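Local atomic coordinates of VlsE1 (Borreliella burgdorferi, PDB entry 1L8W), a protein that is a variable surface lipoprotein of the Lyme disease spirochaete, whose antigenic switching probably helps the bacterium to evade the host immune response. Residues K183-F194 with G258-D269; N246-D254 with Q271-R279. One frame throughout, in Å; residues are numbered along the deposited sequence.

Contact 1 of 2, residues K183-F194 with G258-D269; sequences KGENNKGAGKLF and GAEFGQDEMKKD
Phe261 lays one face of its ring over the backbone of Gly191: the CA of Gly191 stands 3.6 Å from the Phe261 ring centroid and 17° off the normal, a CH-pi contact. Gly191 has no side chain, which lets its CA sit directly on the ring face. Beyond it, Phe261 CZ sits over one face of Phe194, near the rim, 3.8 Å from Phe194 CD1, with the ring planes oblique at 54°. Residues 188-193 form a 3-10 segment, and its carbonyl Lys188 O takes Gly191 N from one face of its plane and Phe261 N from the other, the latter at 2.9 Å. In this largely helical protein, the loop after helix 153-170, with its 3-10 turn, thus packs on the irregular loop that leads from helix 247-252 to helix 269-281. Lys188 bends at its last torsion (chi4 73°) and brings NZ to the syn side of Glu260 OE1, a 2.7 Å salt bridge. Lys267 runs alongside Lys188, pointing the same way, and its NZ makes a weak, 3.3 Å salt-bridge contact with Glu185 OE1. Asn187 ND2 donates in its amide plane to OD1 of Asp269, the first residue of helix 269-281, 2.8 Å away.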
loop_
_atom_site.group_PDB
_atom_site.type_symbol
_atom_site.label_atom_id
_atom_site.label_comp_id
_atom_site.label_asym_id
_atom_site.label_seq_id
_atom_site.Cartn_x
_atom_site.Cartn_y
_atom_site.Cartn_z
ATOM N N LYS A 183 -18.879 -3.253 5.019
ATOM C CA LYS A 183 -19.344 -2.197 5.911
ATOM C C LYS A 183 -19.139 -2.485 7.392
ATOM O O LYS A 183 -19.057 -3.639 7.820
ATOM C CB LYS A 183 -20.818 -1.889 5.644
ATOM C CG LYS A 183 -21.026 -0.816 4.583
ATOM C CD LYS A 183 -20.519 0.540 5.072
ATOM C CE LYS A 183 -20.698 1.625 4.018
ATOM N NZ LYS A 183 -20.320 2.974 4.524
ATOM N N GLY A 184 -19.062 -1.410 8.167
ATOM C CA GLY A 184 -18.849 -1.520 9.594
ATOM C C GLY A 184 -17.870 -0.434 9.980
ATOM O O GLY A 184 -16.664 -0.601 9.824
ATOM N N GLU A 185 -18.394 0.681 10.475
ATOM C CA GLU A 185 -17.574 1.820 10.863
ATOM C C GLU A 185 -16.906 1.630 12.222
ATOM O O GLU A 185 -16.503 2.599 12.866
ATOM C CB GLU A 185 -18.437 3.088 10.885
ATOM C CG GLU A 185 -19.487 3.098 11.993
ATOM C CD GLU A 185 -20.502 4.217 11.848
ATOM O OE1 GLU A 185 -20.113 5.403 11.907
ATOM O OE2 GLU A 185 -21.699 3.902 11.676
ATOM N N ASN A 186 -16.782 0.379 12.654
ATOM C CA ASN A 186 -16.170 0.073 13.945
ATOM C C ASN A 186 -14.774 0.670 14.135
ATOM O O ASN A 186 -14.394 1.020 15.250
ATOM C CB ASN A 186 -16.086 -1.449 14.146
ATOM C CG ASN A 186 -17.444 -2.120 14.121
ATOM O OD1 ASN A 186 -18.326 -1.795 14.916
ATOM N ND2 ASN A 186 -17.619 -3.069 13.205
ATOM N N ASN A 187 -14.009 0.794 13.056
ATOM C CA ASN A 187 -12.651 1.314 13.182
ATOM C C ASN A 187 -12.400 2.730 12.670
ATOM O O ASN A 187 -11.253 3.153 12.544
ATOM C CB ASN A 187 -11.674 0.331 12.534
ATOM C CG ASN A 187 -11.698 -1.039 13.206
ATOM O OD1 ASN A 187 -11.396 -1.164 14.392
ATOM N ND2 ASN A 187 -12.069 -2.070 12.451
ATOM N N LYS A 188 -13.470 3.468 12.404
ATOM C CA LYS A 188 -13.347 4.835 11.920
ATOM C C LYS A 188 -12.433 5.664 12.817
ATOM O O LYS A 188 -11.856 6.658 12.378
ATOM C CB LYS A 188 -14.733 5.487 11.822
ATOM C CG LYS A 188 -15.575 5.441 13.097
ATOM C CD LYS A 188 -16.955 6.059 12.839
ATOM C CE LYS A 188 -17.948 5.792 13.979
ATOM N NZ LYS A 188 -17.671 6.589 15.215
ATOM N N GLY A 189 -12.299 5.241 14.072
ATOM C CA GLY A 189 -11.442 5.940 15.010
ATOM C C GLY A 189 -9.968 5.905 14.629
ATOM O O GLY A 189 -9.151 6.604 15.225
ATOM N N ALA A 190 -9.617 5.096 13.638
ATOM C CA ALA A 190 -8.227 5.008 13.198
ATOM C C ALA A 190 -7.771 6.342 12.596
ATOM O O ALA A 190 -6.580 6.616 12.507
ATOM C CB ALA A 190 -8.072 3.886 12.179
ATOM N N GLY A 191 -8.737 7.176 12.215
ATOM C CA GLY A 191 -8.433 8.473 11.631
ATOM C C GLY A 191 -7.669 9.419 12.537
ATOM O O GLY A 191 -6.968 10.309 12.053
ATOM N N LYS A 192 -7.791 9.235 13.849
ATOM C CA LYS A 192 -7.113 10.104 14.808
ATOM C C LYS A 192 -5.599 10.079 14.651
ATOM O O LYS A 192 -4.906 11.004 15.077
ATOM C CB LYS A 192 -7.479 9.701 16.240
ATOM C CG LYS A 192 -8.973 9.702 16.513
ATOM C CD LYS A 192 -9.293 9.287 17.940
ATOM C CE LYS A 192 -10.780 9.485 18.218
ATOM N NZ LYS A 192 -11.106 9.176 19.631
ATOM N N LEU A 193 -5.095 9.011 14.049
ATOM C CA LEU A 193 -3.664 8.840 13.838
ATOM C C LEU A 193 -3.182 9.677 12.668
ATOM O O LEU A 193 -1.983 9.913 12.519
ATOM C CB LEU A 193 -3.350 7.362 13.578
ATOM C CG LEU A 193 -3.850 6.413 14.671
ATOM C CD1 LEU A 193 -3.423 5.008 14.349
ATOM C CD2 LEU A 193 -3.308 6.831 16.026
ATOM N N PHE A 194 -4.128 10.131 11.848
ATOM C CA PHE A 194 -3.827 10.935 10.673
ATOM C C PHE A 194 -3.839 12.439 10.938
ATOM O O PHE A 194 -3.672 13.241 10.018
ATOM C CB PHE A 194 -4.809 10.582 9.548
ATOM C CG PHE A 194 -4.644 9.173 9.028
ATOM C CD1 PHE A 194 -5.041 8.084 9.793
ATOM C CD2 PHE A 194 -4.019 8.935 7.810
ATOM C CE1 PHE A 194 -4.811 6.782 9.357
ATOM C CE2 PHE A 194 -3.783 7.635 7.362
ATOM C CZ PHE A 194 -4.177 6.557 8.135
ATOM N N GLY A 258 -7.354 16.042 12.663
ATOM C CA GLY A 258 -8.739 15.674 12.871
ATOM C C GLY A 258 -8.875 14.406 13.687
ATOM O O GLY A 258 -7.878 13.804 14.088
ATOM N N ALA A 259 -10.119 14.001 13.923
ATOM C CA ALA A 259 -10.405 12.810 14.706
ATOM C C ALA A 259 -10.756 11.628 13.826
ATOM O O ALA A 259 -9.984 11.246 12.945
ATOM C CB ALA A 259 -11.545 13.091 15.672
ATOM N N GLU A 260 -11.929 11.055 14.066
ATOM C CA GLU A 260 -12.388 9.899 13.311
ATOM C C GLU A 260 -12.574 10.199 11.834
ATOM O O GLU A 260 -12.633 11.354 11.428
ATOM C CB GLU A 260 -13.729 9.404 13.859
ATOM C CG GLU A 260 -13.787 9.227 15.364
ATOM C CD GLU A 260 -15.037 8.478 15.798
ATOM O OE1 GLU A 260 -16.144 8.847 15.343
ATOM O OE2 GLU A 260 -14.909 7.518 16.592
ATOM N N PHE A 261 -12.652 9.144 11.029
ATOM C CA PHE A 261 -12.909 9.309 9.611
ATOM C C PHE A 261 -14.414 9.587 9.600
ATOM O O PHE A 261 -15.208 8.772 10.081
ATOM C CB PHE A 261 -12.585 8.025 8.845
ATOM C CG PHE A 261 -11.104 7.806 8.611
ATOM C CD1 PHE A 261 -10.361 8.715 7.861
ATOM C CD2 PHE A 261 -10.465 6.676 9.110
ATOM C CE1 PHE A 261 -9.001 8.501 7.610
ATOM C CE2 PHE A 261 -9.109 6.449 8.868
ATOM C CZ PHE A 261 -8.374 7.363 8.117
ATOM N N GLY A 262 -14.804 10.739 9.069
ATOM C CA GLY A 262 -16.211 11.103 9.066
ATOM C C GLY A 262 -17.042 10.763 7.843
ATOM O O GLY A 262 -18.255 10.587 7.955
ATOM N N GLN A 263 -16.413 10.673 6.678
ATOM C CA GLN A 263 -17.152 10.362 5.465
ATOM C C GLN A 263 -17.523 8.880 5.377
ATOM O O GLN A 263 -16.841 8.024 5.947
ATOM C CB GLN A 263 -16.335 10.783 4.246
ATOM C CG GLN A 263 -15.979 12.267 4.241
ATOM C CD GLN A 263 -17.205 13.158 4.362
ATOM O OE1 GLN A 263 -18.098 13.119 3.519
ATOM N NE2 GLN A 263 -17.253 13.961 5.417
ATOM N N ASP A 264 -18.616 8.586 4.677
ATOM C CA ASP A 264 -19.067 7.209 4.519
ATOM C C ASP A 264 -18.156 6.432 3.581
ATOM O O ASP A 264 -18.033 5.217 3.702
ATOM C CB ASP A 264 -20.505 7.169 3.987
ATOM C CG ASP A 264 -21.530 7.599 5.025
ATOM O OD1 ASP A 264 -21.601 6.966 6.100
ATOM O OD2 ASP A 264 -22.270 8.571 4.765
ATOM N N GLU A 265 -17.519 7.133 2.645
ATOM C CA GLU A 265 -16.615 6.488 1.698
ATOM C C GLU A 265 -15.439 5.856 2.431
ATOM O O GLU A 265 -14.889 4.855 1.982
ATOM C CB GLU A 265 -16.111 7.492 0.659
ATOM C CG GLU A 265 -17.183 7.950 -0.326
ATOM C CD GLU A 265 -17.939 9.168 0.151
ATOM O OE1 GLU A 265 -18.093 9.331 1.381
ATOM O OE2 GLU A 265 -18.389 9.958 -0.712
HETATM N N MSE A 266 -15.041 6.461 3.547
HETATM C CA MSE A 266 -13.962 5.921 4.363
HETATM C C MSE A 266 -14.676 5.076 5.430
HETATM O O MSE A 266 -15.634 4.371 5.112
HETATM C CB MSE A 266 -13.139 7.052 5.003
HETATM C CG MSE A 266 -12.150 7.759 4.050
HETATM SE SE MSE A 266 -10.692 6.641 3.313
HETATM C CE MSE A 266 -11.634 5.973 1.776
ATOM N N LYS A 267 -14.238 5.144 6.680
ATOM C CA LYS A 267 -14.879 4.371 7.755
ATOM C C LYS A 267 -14.824 2.855 7.551
ATOM O O LYS A 267 -14.659 2.102 8.507
ATOM C CB LYS A 267 -16.343 4.802 7.931
ATOM C CG LYS A 267 -16.524 6.164 8.582
ATOM C CD LYS A 267 -17.992 6.444 8.888
ATOM C CE LYS A 267 -18.132 7.704 9.739
ATOM N NZ LYS A 267 -19.550 8.043 10.054
ATOM N N LYS A 268 -14.975 2.410 6.308
ATOM C CA LYS A 268 -14.913 0.987 5.994
ATOM C C LYS A 268 -13.487 0.466 6.180
ATOM O O LYS A 268 -12.513 1.181 5.938
ATOM C CB LYS A 268 -15.385 0.750 4.564
ATOM C CG LYS A 268 -16.886 0.842 4.406
ATOM C CD LYS A 268 -17.300 0.726 2.954
ATOM C CE LYS A 268 -17.200 2.063 2.250
ATOM N NZ LYS A 268 -15.840 2.649 2.339
ATOM N N ASP A 269 -13.382 -0.789 6.599
ATOM C CA ASP A 269 -12.103 -1.436 6.871
ATOM C C ASP A 269 -11.087 -1.540 5.742
ATOM O O ASP A 269 -9.889 -1.423 5.984
ATOM C CB ASP A 269 -12.346 -2.834 7.442
ATOM C CG ASP A 269 -13.033 -2.797 8.795
ATOM O OD1 ASP A 269 -12.567 -2.041 9.676
ATOM O OD2 ASP A 269 -14.032 -3.529 8.976
HETATM O O HOH W 1 -21.019 4.260 7.242
HETATM O O HOH W 2 -14.169 0.305 10.403
HETATM O O HOH W 3 -15.925 -2.001 7.759
HETATM O O HOH W 4 -5.915 13.648 16.308
#

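Contact 2 of 2, residues N246-D254 with Q271-R279; sequences NPIAAAIGD and QIAAAIALR
The guanidinium of Arg279 meets Ala251 at its edge: NH1 donates to Ala251 O at 2.9 Å, and the N-H...O angle of 169° makes the bond nearly straight. The oxygen lies 6° from the guanidinium plane, whereas the donor stands above the carbonyl plane of Ala251. Ile252 O is also near this edge, so 246-254 meets the flat group chiefly along its rim. With chi1 extended and the chain bent at chi2, the guanidinium of Arg279 reaches the C-terminal end of helix 247-252; NH2 makes a weak hydrogen bond to Lys286 O. At the N-terminal end of that helix Pro247 faces the other helix, its CB 3.5 Å from Ala274 CB and its CD 3.2 Å from Gln271 OE1. Between these ends the packing is largely of alanines: Ala250 CB meets Ala275 CB at 3.9 Å, and Leu278 CB rests on Ala251 CB at 3.8 Å. Leu278 reaches on through CD1 to Ile248 CG1. Asn246 is the N-cap of the short helix, its OD1 accepting from Ala249 N at 2.6 Å. With axes 8.1 Å apart and a crossing angle of -48°, this is close, alanine-lined helix-helix packing inside the largely helical VlsE fold.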
loop_
_atom_site.group_PDB
_atom_site.type_symbol
_atom_site.label_atom_id
_atom_site.label_comp_id
_atom_site.label_asym_id
_atom_site.label_seq_id
_atom_site.Cartn_x
_atom_site.Cartn_y
_atom_site.Cartn_z
ATOM N N ASN A 246 -11.438 9.163 -0.010
ATOM C CA ASN A 246 -10.714 8.044 -0.602
ATOM C C ASN A 246 -9.420 7.828 0.185
ATOM O O ASN A 246 -8.907 8.756 0.806
ATOM C CB ASN A 246 -10.432 8.316 -2.088
ATOM C CG ASN A 246 -9.527 9.521 -2.308
ATOM O OD1 ASN A 246 -8.329 9.472 -2.026
ATOM N ND2 ASN A 246 -10.098 10.608 -2.814
ATOM N N PRO A 247 -8.876 6.599 0.180
ATOM C CA PRO A 247 -7.639 6.367 0.936
ATOM C C PRO A 247 -6.416 7.235 0.569
ATOM O O PRO A 247 -5.560 7.496 1.427
ATOM C CB PRO A 247 -7.400 4.859 0.765
ATOM C CG PRO A 247 -8.125 4.506 -0.480
ATOM C CD PRO A 247 -9.363 5.358 -0.449
ATOM N N ILE A 248 -6.334 7.687 -0.684
ATOM C CA ILE A 248 -5.224 8.543 -1.113
ATOM C C ILE A 248 -5.320 9.914 -0.430
ATOM O O ILE A 248 -4.334 10.425 0.102
ATOM C CB ILE A 248 -5.211 8.719 -2.661
ATOM C CG1 ILE A 248 -4.834 7.390 -3.328
ATOM C CG2 ILE A 248 -4.228 9.817 -3.075
ATOM C CD1 ILE A 248 -4.810 7.447 -4.837
ATOM N N ALA A 249 -6.513 10.493 -0.420
ATOM C CA ALA A 249 -6.725 11.790 0.213
ATOM C C ALA A 249 -6.516 11.706 1.725
ATOM O O ALA A 249 -6.050 12.664 2.360
ATOM C CB ALA A 249 -8.131 12.284 -0.085
ATOM N N ALA A 250 -6.869 10.559 2.299
ATOM C CA ALA A 250 -6.728 10.351 3.737
ATOM C C ALA A 250 -5.271 10.146 4.117
ATOM O O ALA A 250 -4.819 10.675 5.133
ATOM C CB ALA A 250 -7.577 9.141 4.194
ATOM N N ALA A 251 -4.540 9.387 3.303
ATOM C CA ALA A 251 -3.120 9.111 3.558
ATOM C C ALA A 251 -2.243 10.375 3.508
ATOM O O ALA A 251 -1.384 10.568 4.362
ATOM C CB ALA A 251 -2.601 8.067 2.562
ATOM N N ILE A 252 -2.447 11.232 2.511
ATOM C CA ILE A 252 -1.663 12.460 2.439
ATOM C C ILE A 252 -1.993 13.318 3.654
ATOM O O ILE A 252 -1.091 13.820 4.334
ATOM C CB ILE A 252 -1.950 13.253 1.142
ATOM C CG1 ILE A 252 -1.435 12.462 -0.064
ATOM C CG2 ILE A 252 -1.294 14.642 1.219
ATOM C CD1 ILE A 252 -1.793 13.052 -1.413
ATOM N N GLY A 253 -3.284 13.492 3.935
ATOM C CA GLY A 253 -3.669 14.280 5.097
ATOM C C GLY A 253 -3.738 15.794 4.939
ATOM O O GLY A 253 -3.460 16.351 3.867
ATOM N N ASP A 254 -4.087 16.452 6.044
ATOM C CA ASP A 254 -4.259 17.902 6.121
ATOM C C ASP A 254 -3.585 18.462 7.381
ATOM O O ASP A 254 -3.412 17.748 8.363
ATOM C CB ASP A 254 -5.768 18.198 6.128
ATOM C CG ASP A 254 -6.093 19.661 6.355
ATOM O OD1 ASP A 254 -5.929 20.141 7.499
ATOM O OD2 ASP A 254 -6.521 20.327 5.386
ATOM N N GLN A 271 -10.818 0.531 3.200
ATOM C CA GLN A 271 -10.418 1.903 2.880
ATOM C C GLN A 271 -9.451 2.420 3.945
ATOM O O GLN A 271 -8.447 3.078 3.644
ATOM C CB GLN A 271 -11.638 2.815 2.841
ATOM C CG GLN A 271 -12.733 2.363 1.884
ATOM C CD GLN A 271 -12.246 2.265 0.457
ATOM O OE1 GLN A 271 -11.628 3.192 -0.063
ATOM N NE2 GLN A 271 -12.527 1.142 -0.189
ATOM N N ILE A 272 -9.772 2.129 5.199
ATOM C CA ILE A 272 -8.921 2.530 6.307
ATOM C C ILE A 272 -7.573 1.815 6.169
ATOM O O ILE A 272 -6.522 2.446 6.236
ATOM C CB ILE A 272 -9.556 2.150 7.648
ATOM C CG1 ILE A 272 -10.865 2.923 7.817
ATOM C CG2 ILE A 272 -8.582 2.412 8.778
ATOM C CD1 ILE A 272 -11.659 2.543 9.037
ATOM N N ALA A 273 -7.622 0.500 5.976
ATOM C CA ALA A 273 -6.415 -0.310 5.816
ATOM C C ALA A 273 -5.565 0.182 4.634
ATOM O O ALA A 273 -4.331 0.076 4.657
ATOM C CB ALA A 273 -6.793 -1.769 5.623
ATOM N N ALA A 274 -6.232 0.723 3.611
ATOM C CA ALA A 274 -5.552 1.269 2.438
ATOM C C ALA A 274 -4.882 2.605 2.765
ATOM O O ALA A 274 -3.761 2.870 2.321
ATOM C CB ALA A 274 -6.534 1.458 1.286
ATOM N N ALA A 275 -5.580 3.449 3.524
ATOM C CA ALA A 275 -5.049 4.755 3.911
ATOM C C ALA A 275 -3.806 4.523 4.743
ATOM O O ALA A 275 -2.812 5.240 4.637
ATOM C CB ALA A 275 -6.085 5.535 4.735
ATOM N N ILE A 276 -3.897 3.497 5.575
ATOM C CA ILE A 276 -2.828 3.098 6.461
ATOM C C ILE A 276 -1.618 2.575 5.694
ATOM O O ILE A 276 -0.498 3.030 5.925
ATOM C CB ILE A 276 -3.336 2.026 7.465
ATOM C CG1 ILE A 276 -4.286 2.691 8.473
ATOM C CG2 ILE A 276 -2.174 1.350 8.159
ATOM C CD1 ILE A 276 -4.838 1.772 9.557
ATOM N N ALA A 277 -1.836 1.644 4.772
ATOM C CA ALA A 277 -0.720 1.080 4.007
ATOM C C ALA A 277 -0.032 2.125 3.133
ATOM O O ALA A 277 1.196 2.129 3.023
ATOM C CB ALA A 277 -1.195 -0.091 3.149
ATOM N N LEU A 278 -0.817 3.005 2.519
ATOM C CA LEU A 278 -0.256 4.055 1.673
ATOM C C LEU A 278 0.578 5.032 2.495
ATOM O O LEU A 278 1.661 5.439 2.074
ATOM C CB LEU A 278 -1.364 4.826 0.959
ATOM C CG LEU A 278 -1.894 4.232 -0.348
ATOM C CD1 LEU A 278 -3.192 4.913 -0.725
ATOM C CD2 LEU A 278 -0.849 4.393 -1.451
ATOM N N ARG A 279 0.071 5.399 3.669
ATOM C CA ARG A 279 0.761 6.336 4.539
ATOM C C ARG A 279 2.074 5.737 5.024
ATOM O O ARG A 279 3.108 6.405 5.022
ATOM C CB ARG A 279 -0.129 6.685 5.726
ATOM C CG ARG A 279 0.500 7.610 6.736
ATOM C CD ARG A 279 -0.131 8.967 6.640
ATOM N NE ARG A 279 -0.128 9.651 7.915
ATOM C CZ ARG A 279 -0.546 10.899 8.089
ATOM N NH1 ARG A 279 -0.991 11.606 7.056
ATOM N NH2 ARG A 279 -0.543 11.427 9.301
#

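From the N terminus, the chain leaves helix 153-170 and passes through 183-194, then runs through helices 205-216 and 220-230 to 246-254. It continues through 258-269 into helix 269-281. Contact 1 closes a loop of 63 intervening residues, and contact 2 one of 16. The two cross, because 246-254 lies between the segments of contact 1 and 258-269 between those of contact 2. Their centres are about 10 Å apart, and they touch where CE of Met266, a selenomethionine, meets Pro247 CD and where Phe194 approaches Ala250 O. Together they tie the partly exposed loops to the buried pair of helices 247-252 and 269-281.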